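Local structure of Thiol:disulfide interchange protein (Klebsiella pneumoniae, 6DXN) at residues Q128-F131 against M132-A135; H162-N165 against A166-A169; D103-T106 against A107-V111. The protein probably acts as a periplasmic thiol:disulfide oxidoreductase of the DsbA group within the thioredoxin family. All coordinates share one frame; numbering follows the deposited sequence.

Interaction 1 (Q128-F131 against M132-A135)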
ATOM      1  N   GLN A 128     -13.294  -4.278 -14.563  1.00 26.17           N
ATOM      2  CA  GLN A 128     -14.068  -3.860 -13.392  1.00 25.78           C
ATOM      3  C   GLN A 128     -15.043  -4.962 -12.958  1.00 24.36           C
ATOM      4  O   GLN A 128     -15.416  -5.030 -11.782  1.00 23.82           O
ATOM      5  CB  GLN A 128     -14.883  -2.601 -13.684  1.00 25.11           C
ATOM      6  CG  GLN A 128     -14.081  -1.309 -13.700  1.00 26.12           C
ATOM      7  CD  GLN A 128     -14.927  -0.168 -14.211  1.00 24.91           C
ATOM      8  OE1 GLN A 128     -15.313  -0.138 -15.373  1.00 27.72           O
ATOM      9  NE2 GLN A 128     -15.213   0.790 -13.346  1.00 22.40           N
ATOM     10  N   SER A 129     -15.445  -5.814 -13.914  1.00 24.40           N
ATOM     11  CA  SER A 129     -16.425  -6.868 -13.675  1.00 24.86           C
ATOM     12  C   SER A 129     -15.762  -8.161 -13.169  1.00 25.49           C
ATOM     13  O   SER A 129     -16.369  -8.903 -12.401  1.00 25.76           O
ATOM     14  CB  SER A 129     -17.204  -7.145 -14.938  1.00 25.39           C
ATOM     15  OG  SER A 129     -17.718  -5.949 -15.500  1.00 25.56           O
ATOM     16  N   ASN A 130     -14.530  -8.409 -13.629  1.00 23.83           N
ATOM     17  CA  ASN A 130     -13.742  -9.620 -13.340  1.00 24.03           C
ATOM     18  C   ASN A 130     -13.901 -10.064 -11.875  1.00 21.20           C
ATOM     19  O   ASN A 130     -13.827  -9.270 -10.924  1.00 18.01           O
ATOM     20  CB  ASN A 130     -12.282  -9.416 -13.757  1.00 24.31           C
ATOM     21  CG  ASN A 130     -11.412 -10.627 -13.496  1.00 26.09           C
ATOM     22  OD1 ASN A 130     -10.928 -10.824 -12.383  1.00 24.13           O
ATOM     23  ND2 ASN A 130     -11.154 -11.402 -14.536  1.00 26.61           N
ATOM     24  N   PHE A 131     -14.088 -11.372 -11.706  1.00 19.63           N
ATOM     25  CA  PHE A 131     -14.291 -11.965 -10.379  1.00 19.19           C
ATOM     26  C   PHE A 131     -13.076 -11.741  -9.459  1.00 16.95           C
ATOM     27  O   PHE A 131     -13.260 -11.506  -8.280  1.00 15.82           O
ATOM     28  CB  PHE A 131     -14.672 -13.447 -10.496  1.00 18.10           C
ATOM     29  CG  PHE A 131     -13.561 -14.396 -10.874  1.00 18.99           C
ATOM     30  CD1 PHE A 131     -12.784 -14.993  -9.889  1.00 18.93           C
ATOM     31  CD2 PHE A 131     -13.314 -14.729 -12.201  1.00 18.16           C
ATOM     32  CE1 PHE A 131     -11.769 -15.875 -10.225  1.00 17.85           C
ATOM     33  CE2 PHE A 131     -12.292 -15.606 -12.538  1.00 17.33           C
ATOM     34  CZ  PHE A 131     -11.518 -16.175 -11.547  1.00 19.01           C
HETATM   35  N   MSE A 132     -11.857 -11.802 -10.013  0.50 18.01           N
HETATM   36  CA  MSE A 132     -10.638 -11.633  -9.198  0.50 19.21           C
HETATM   37  C   MSE A 132     -10.484 -10.194  -8.780  0.50 18.96           C
HETATM   38  O   MSE A 132     -10.017  -9.913  -7.684  0.50 20.82           O
HETATM   39  CB  MSE A 132      -9.365 -12.089  -9.911  0.50 19.80           C
HETATM   40  CG  MSE A 132      -9.250 -13.611  -9.885  0.50 20.09           C
HETATM   41 SE   MSE A 132      -8.058 -14.252 -11.313  0.50 20.57          SE
HETATM   42  CE  MSE A 132      -6.355 -13.893 -10.391  0.50 20.21           C
ATOM     43  N   VAL A 133     -10.890  -9.276  -9.662  1.00 18.65           N
ATOM     44  CA  VAL A 133     -10.802  -7.829  -9.392  1.00 18.25           C
ATOM     45  C   VAL A 133     -11.720  -7.487  -8.210  1.00 17.63           C
ATOM     46  O   VAL A 133     -11.302  -6.832  -7.255  1.00 17.71           O
ATOM     47  CB  VAL A 133     -11.132  -7.010 -10.656  1.00 16.45           C
ATOM     48  CG1 VAL A 133     -11.452  -5.552 -10.351  1.00 17.82           C
ATOM     49  CG2 VAL A 133     -10.008  -7.112 -11.671  1.00 16.76           C
ATOM     50  N   LYS A 134     -12.948  -7.999  -8.261  1.00 18.25           N
ATOM     51  CA  LYS A 134     -13.966  -7.763  -7.236  1.00 19.49           C
ATOM     52  C   LYS A 134     -13.535  -8.376  -5.903  1.00 18.77           C
ATOM     53  O   LYS A 134     -13.793  -7.812  -4.853  1.00 18.71           O
ATOM     54  CB  LYS A 134     -15.301  -8.358  -7.686  1.00 20.34           C
ATOM     55  CG  LYS A 134     -15.868  -7.751  -8.964  1.00 20.88           C
ATOM     56  CD  LYS A 134     -16.957  -8.609  -9.601  1.00 22.90           C
ATOM     57  CE  LYS A 134     -18.246  -8.682  -8.808  1.00 24.46           C
ATOM     58  NZ  LYS A 134     -18.943  -7.377  -8.777  1.00 27.28           N
ATOM     59  N   ALA A 135     -12.893  -9.546  -5.968  1.00 19.46           N
ATOM     60  CA  ALA A 135     -12.453 -10.233  -4.756  1.00 19.42           C
ATOM     61  C   ALA A 135     -11.371  -9.411  -4.046  1.00 18.33           C
ATOM     62  O   ALA A 135     -11.359  -9.351  -2.821  1.00 16.40           O
ATOM     63  CB  ALA A 135     -11.958 -11.621  -5.093  1.00 19.07           C
TER

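Interaction 2 (H162-N165 against A166-A169)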
ATOM      1  N   HIS A 162       2.029  -3.647  14.097  1.00 20.54           N
ATOM      2  CA  HIS A 162       1.851  -2.367  13.402  1.00 19.36           C
ATOM      3  C   HIS A 162       3.068  -1.476  13.690  1.00 18.58           C
ATOM      4  O   HIS A 162       3.346  -1.134  14.842  1.00 18.29           O
ATOM      5  CB  HIS A 162       0.525  -1.711  13.811  1.00 19.52           C
ATOM      6  CG  HIS A 162       0.384  -0.307  13.332  1.00 17.92           C
ATOM      7  ND1 HIS A 162       0.537   0.777  14.177  1.00 17.54           N
ATOM      8  CD2 HIS A 162       0.158   0.198  12.099  1.00 16.93           C
ATOM      9  CE1 HIS A 162       0.385   1.892  13.489  1.00 16.57           C
ATOM     10  NE2 HIS A 162       0.149   1.561  12.213  1.00 17.48           N
ATOM     11  N   ILE A 163       3.784  -1.113  12.621  1.00 16.77           N
ATOM     12  CA  ILE A 163       5.009  -0.318  12.683  1.00 16.51           C
ATOM     13  C   ILE A 163       4.714   1.133  13.081  1.00 16.52           C
ATOM     14  O   ILE A 163       3.737   1.700  12.653  1.00 16.31           O
ATOM     15  CB  ILE A 163       5.736  -0.392  11.326  1.00 15.29           C
ATOM     16  CG1 ILE A 163       6.395  -1.762  11.134  1.00 14.77           C
ATOM     17  CG2 ILE A 163       6.730   0.757  11.177  1.00 14.15           C
ATOM     18  CD1 ILE A 163       7.048  -1.973   9.789  1.00 14.68           C
ATOM     19  N   ASN A 164       5.594   1.701  13.918  1.00 17.60           N
ATOM     20  CA  ASN A 164       5.516   3.103  14.323  1.00 17.23           C
ATOM     21  C   ASN A 164       6.482   3.884  13.423  1.00 15.85           C
ATOM     22  O   ASN A 164       7.687   4.001  13.729  1.00 16.58           O
ATOM     23  CB  ASN A 164       5.821   3.314  15.807  1.00 17.47           C
ATOM     24  CG  ASN A 164       5.754   4.772  16.217  1.00 18.75           C
ATOM     25  OD1 ASN A 164       5.547   5.653  15.381  1.00 19.28           O
ATOM     26  ND2 ASN A 164       5.943   5.043  17.498  1.00 20.12           N
ATOM     27  N   ASN A 165       5.927   4.422  12.331  1.00 15.02           N
ATOM     28  CA  ASN A 165       6.673   5.146  11.280  1.00 14.93           C
ATOM     29  C   ASN A 165       7.615   6.214  11.841  1.00 13.80           C
ATOM     30  O   ASN A 165       8.737   6.357  11.350  1.00 13.73           O
ATOM     31  CB  ASN A 165       5.737   5.822  10.265  1.00 14.47           C
ATOM     32  CG  ASN A 165       4.936   4.846   9.428  1.00 14.87           C
ATOM     33  OD1 ASN A 165       5.097   3.631   9.553  1.00 17.05           O
ATOM     34  ND2 ASN A 165       4.068   5.364   8.566  1.00 13.98           N
ATOM     35  N   ALA A 166       7.157   6.961  12.847  1.00 13.70           N
ATOM     36  CA  ALA A 166       7.935   8.091  13.381  1.00 14.22           C
ATOM     37  C   ALA A 166       9.114   7.636  14.256  1.00 14.45           C
ATOM     38  O   ALA A 166      10.015   8.427  14.531  1.00 15.00           O
ATOM     39  CB  ALA A 166       7.013   9.002  14.160  1.00 13.63           C
ATOM     40  N   SER A 167       9.134   6.359  14.645  1.00 14.40           N
ATOM     41  CA  SER A 167      10.159   5.857  15.583  1.00 13.19           C
ATOM     42  C   SER A 167      11.542   5.658  14.941  1.00 13.95           C
ATOM     43  O   SER A 167      12.555   5.633  15.669  1.00 15.08           O
ATOM     44  CB  SER A 167       9.698   4.561  16.215  1.00 12.44           C
ATOM     45  OG  SER A 167       9.797   3.457  15.306  1.00 11.57           O
ATOM     46  N   LEU A 168      11.592   5.528  13.612  1.00 13.92           N
ATOM     47  CA  LEU A 168      12.831   5.176  12.872  1.00 15.34           C
ATOM     48  C   LEU A 168      13.822   6.349  12.734  1.00 16.34           C
ATOM     49  O   LEU A 168      13.519   7.490  13.048  1.00 15.24           O
ATOM     50  CB  LEU A 168      12.421   4.637  11.497  1.00 16.25           C
ATOM     51  CG  LEU A 168      11.624   3.330  11.511  1.00 16.49           C
ATOM     52  CD1 LEU A 168      10.922   3.098  10.181  1.00 16.27           C
ATOM     53  CD2 LEU A 168      12.511   2.147  11.866  1.00 16.96           C
ATOM     54  N   ALA A 169      15.019   5.995  12.240  1.00 16.46           N
ATOM     55  CA  ALA A 169      16.178   6.869  12.013  1.00 18.59           C
ATOM     56  C   ALA A 169      15.749   8.149  11.299  1.00 18.93           C
ATOM     57  O   ALA A 169      15.116   8.090  10.249  1.00 19.52           O
ATOM     58  CB  ALA A 169      17.220   6.126  11.214  1.00 19.27           C
TER

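Interaction 3 (D103-T106 against A107-V111)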
ATOM      1  N   ASP A 103      -5.680  16.641 -11.493  1.00 23.38           N
ATOM      2  CA  ASP A 103      -6.537  16.637 -12.662  1.00 24.02           C
ATOM      3  C   ASP A 103      -7.438  15.397 -12.604  1.00 23.86           C
ATOM      4  O   ASP A 103      -8.242  15.183 -13.497  1.00 21.72           O
ATOM      5  CB  ASP A 103      -5.733  16.756 -13.960  1.00 25.97           C
ATOM      6  CG  ASP A 103      -4.777  15.612 -14.235  1.00 25.50           C
ATOM      7  OD1 ASP A 103      -4.661  14.709 -13.375  1.00 28.90           O
ATOM      8  OD2 ASP A 103      -4.163  15.629 -15.312  1.00 27.74           O
ATOM      9  N   ILE A 104      -7.267  14.569 -11.560  1.00 23.07           N
ATOM     10  CA  ILE A 104      -8.171  13.434 -11.368  1.00 22.67           C
ATOM     11  C   ILE A 104      -9.239  13.884 -10.367  1.00 22.39           C
ATOM     12  O   ILE A 104      -8.998  13.917  -9.162  1.00 23.42           O
ATOM     13  CB  ILE A 104      -7.453  12.144 -10.921  1.00 21.27           C
ATOM     14  CG1 ILE A 104      -6.423  11.680 -11.956  1.00 21.44           C
ATOM     15  CG2 ILE A 104      -8.478  11.055 -10.635  1.00 20.03           C
ATOM     16  CD1 ILE A 104      -5.624  10.464 -11.535  1.00 22.64           C
ATOM     17  N   LYS A 105     -10.416  14.226 -10.901  1.00 22.81           N
ATOM     18  CA  LYS A 105     -11.521  14.731 -10.108  1.00 22.49           C
ATOM     19  C   LYS A 105     -12.679  13.729 -10.088  1.00 20.52           C
ATOM     20  O   LYS A 105     -13.431  13.690  -9.118  1.00 19.66           O
ATOM     21  CB  LYS A 105     -12.004  16.062 -10.697  1.00 25.56           C
ATOM     22  CG  LYS A 105     -10.957  17.162 -10.800  1.00 27.31           C
ATOM     23  CD  LYS A 105     -11.421  18.310 -11.688  1.00 31.19           C
ATOM     24  CE  LYS A 105     -10.483  19.497 -11.697  1.00 33.01           C
ATOM     25  NZ  LYS A 105     -10.497  20.214 -10.399  1.00 36.16           N
ATOM     26  N   THR A 106     -12.791  12.915 -11.148  1.00 21.13           N
ATOM     27  CA  THR A 106     -13.893  11.945 -11.301  1.00 20.02           C
ATOM     28  C   THR A 106     -13.375  10.535 -11.623  1.00 19.13           C
ATOM     29  O   THR A 106     -12.218  10.350 -11.998  1.00 17.58           O
ATOM     30  CB  THR A 106     -14.792  12.322 -12.482  1.00 20.68           C
ATOM     31  OG1 THR A 106     -13.987  12.191 -13.654  1.00 19.98           O
ATOM     32  CG2 THR A 106     -15.367  13.723 -12.409  1.00 21.18           C
ATOM     33  N   ALA A 107     -14.289   9.558 -11.543  1.00 19.77           N
ATOM     34  CA  ALA A 107     -13.997   8.170 -11.875  1.00 20.88           C
ATOM     35  C   ALA A 107     -13.578   8.062 -13.348  1.00 20.96           C
ATOM     36  O   ALA A 107     -12.716   7.265 -13.692  1.00 20.90           O
ATOM     37  CB  ALA A 107     -15.203   7.313 -11.579  1.00 21.58           C
ATOM     38  N   ALA A 108     -14.186   8.893 -14.209  1.00 21.58           N
ATOM     39  CA  ALA A 108     -13.878   8.862 -15.644  1.00 22.23           C
ATOM     40  C   ALA A 108     -12.435   9.325 -15.896  1.00 21.42           C
ATOM     41  O   ALA A 108     -11.814   8.920 -16.885  1.00 23.35           O
ATOM     42  CB  ALA A 108     -14.872   9.703 -16.414  1.00 22.86           C
ATOM     43  N   ASP A 109     -11.900  10.144 -14.983  1.00 19.69           N
ATOM     44  CA  ASP A 109     -10.536  10.665 -15.113  1.00 18.40           C
ATOM     45  C   ASP A 109      -9.497   9.595 -14.758  1.00 18.12           C
ATOM     46  O   ASP A 109      -8.358   9.645 -15.255  1.00 18.00           O
ATOM     47  CB  ASP A 109     -10.329  11.912 -14.254  1.00 17.75           C
ATOM     48  CG  ASP A 109     -11.013  13.145 -14.810  1.00 18.27           C
ATOM     49  OD1 ASP A 109     -11.501  13.071 -15.956  1.00 19.25           O
ATOM     50  OD2 ASP A 109     -11.044  14.164 -14.095  1.00 18.41           O
ATOM     51  N   ILE A 110      -9.864   8.667 -13.869  1.00 17.63           N
ATOM     52  CA  ILE A 110      -8.953   7.588 -13.494  1.00 19.25           C
ATOM     53  C   ILE A 110      -8.763   6.668 -14.707  1.00 19.92           C
ATOM     54  O   ILE A 110      -7.658   6.194 -14.956  1.00 23.78           O
ATOM     55  CB  ILE A 110      -9.463   6.825 -12.254  1.00 18.81           C
ATOM     56  CG1 ILE A 110      -9.483   7.723 -11.013  1.00 18.28           C
ATOM     57  CG2 ILE A 110      -8.632   5.572 -12.031  1.00 20.00           C
ATOM     58  CD1 ILE A 110     -10.134   7.099  -9.792  1.00 18.16           C
ATOM     59  N   VAL A 111      -9.852   6.440 -15.457  1.00 19.77           N
ATOM     60  CA  VAL A 111      -9.840   5.591 -16.639  1.00 19.57           C
ATOM     61  C   VAL A 111      -8.886   6.185 -17.682  1.00 20.37           C
ATOM     62  O   VAL A 111      -8.203   5.438 -18.380  1.00 18.28           O
ATOM     63  CB  VAL A 111     -11.256   5.391 -17.217  1.00 19.85           C
ATOM     64  CG1 VAL A 111     -11.223   4.799 -18.617  1.00 21.92           C
ATOM     65  CG2 VAL A 111     -12.128   4.550 -16.304  1.00 19.80           C
TER

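Interaction 1 (Q128-F131 against M132-A135)
Asn130 caps the helix that follows, its side chain reaching the backbone of Met132 and Val133. Its CB lies against a methyl of Val133, with CB to Val133 CG2 at 3.9 Å. CG stands opposite the backbone N (chi1 -180°), which brings the amide to the first N-H groups of the helix. OD1 at the tip accepts two backbone N-H groups. The bond from Val133 N is 3.1 Å long, and this donor lies in the carbonyl plane on a lone pair of OD1. The contact from Met132 N to OD1, at 2.7 Å, is bent and counts as a weak bond. Asn130 is thus the N-cap of helix 131-146, the helix that follows helix 121-129 in the chain. Its backbone O takes Lys134 N at 3.1 Å in a fairly straight bond. Ala135 N bonds to Phe131 O at 3.1 Å, one step further on. Beside the cap, Phe131 and Met132 run side by side. Met132 is a selenomethionine with two modelled conformers, so its Met-aromatic contact is doubtful. In one conformer SE lies 4.6 Å from the centroid of the Phe131 ring, in an oblique position. Val133, buried, packs on Val80 and Tyr83 of helix 71-83.

Interaction 2 (H162-N165 against A166-A169)
Asn164 and Ser167 close a type I beta-turn, with Asn165 and Ala166 at its two central positions. The turn follows strand 161-163 of the thioredoxin-fold sheet and begins the loop that leads to helix 173-188.

Asn164 O is gripped twice by Ser167. The backbone bond from Ser167 N is 2.9 Å long, and the donor sits above the carbonyl plane. The hydroxyl bond from Ser167 OG is 2.7 Å long and lies in that plane. The hydroxyl is aimed at Asn164 O because it sits between the backbone N and the carbonyl carbon of its own residue (chi1 75°). Asn11 ND2 also bonds to this OG, so the turn is tied to the N-terminal part of the chain. A third bond is weak. Ala166 N gives to Asn164 OD1 at 3.3 Å, which makes a loose Asx turn at the same corner. The Asn164 amide has its CG opposite the backbone N (chi1 179°), and this brings OD1 across to the Ala166 N-H.

Van der Waals contacts fill in around these bonds. Asn164 CG rests on Ser167 CB at 3.9 Å. Ala166 CB comes to 3.9 Å from Asn164 OD1.

The amide of Asn165 is held outside the turn: its ND2 bonds to Pro153 O, at a position consistent with the cis-proline loop of thioredoxin-like proteins. Its side chain lies near Cys33 and Cys36, the predicted redox pair, without touching them. Leu168 packs on Tyr176 and Asp179 of helix 173-188. Asn165 O accepts from Tyr176 OH, and Leu168 CD1 lies 4.1 Å from this same Asn165 O.

Interaction 3 (D103-T106 against A107-V111)
Ile104 and Asp109 face each other where the loop 103-106 bends into helix 107-115, with CA atoms 5.2 Å apart. Thr106 has an extended backbone (phi -129°, psi 169°) and sits at the N-cap. Its carbonyl O takes Asp109 N at 3.0 Å, with the donor well above the carbonyl plane. Ile110 N reaches the same O only weakly.

The side chain of Thr106 adds the cap itself. OG1 lies between the backbone N and the carbonyl carbon (chi1 65°) and accepts from Asp109 N at 3.2 Å. Asp109 points back at the loop, as the third helix residue does in a capping box. The reciprocal bond of the box is missing: Thr106 N is buried and has no partner in the model. The carboxylate instead takes the N-H of Lys105, one residue before the cap. Lys105 N gives a nearly straight bond of 3.3 Å to Asp109 OD2, on the lone pair turned away from OD1. On the buried side, Ile104 CG2 meets Ile110 CG1 at 3.5 Å, and the two side chains cross at about a right angle. Both also touch Leu94 of helix 87-99.

Asp109 OD2 also comes within 3.0 Å of Asp103 O, and both atoms are acceptors. That proximity would probably raise the cost of the negative charge on Asp109. The start of the helix and the Lys105 N-H should offset it, and a long, weak ion pair from Lys112 to OD1 may help a little.

Interactions 1 and 3 are both N-caps on the helical side of the molecule, which in DsbA proteins is inserted in the thioredoxin fold. Their centres are 20 Å apart and their nearest atoms about 6 Å. Both pack on helix 71-83, interaction 1 through Val133 and interaction 3 through Ile110, which touches Ala73, Leu74 and Ala77. Interaction 2 lies on the opposite side of the chain's centre, 34 Å from interaction 1 and 33 Å from interaction 3, centre to centre. Its Asn165 side chain lies near, without touching, the cysteines of the CxxC motif, which form no disulfide in this model. A triethylene glycol, probably from crystallisation, lies about 6 Å from the same side chain.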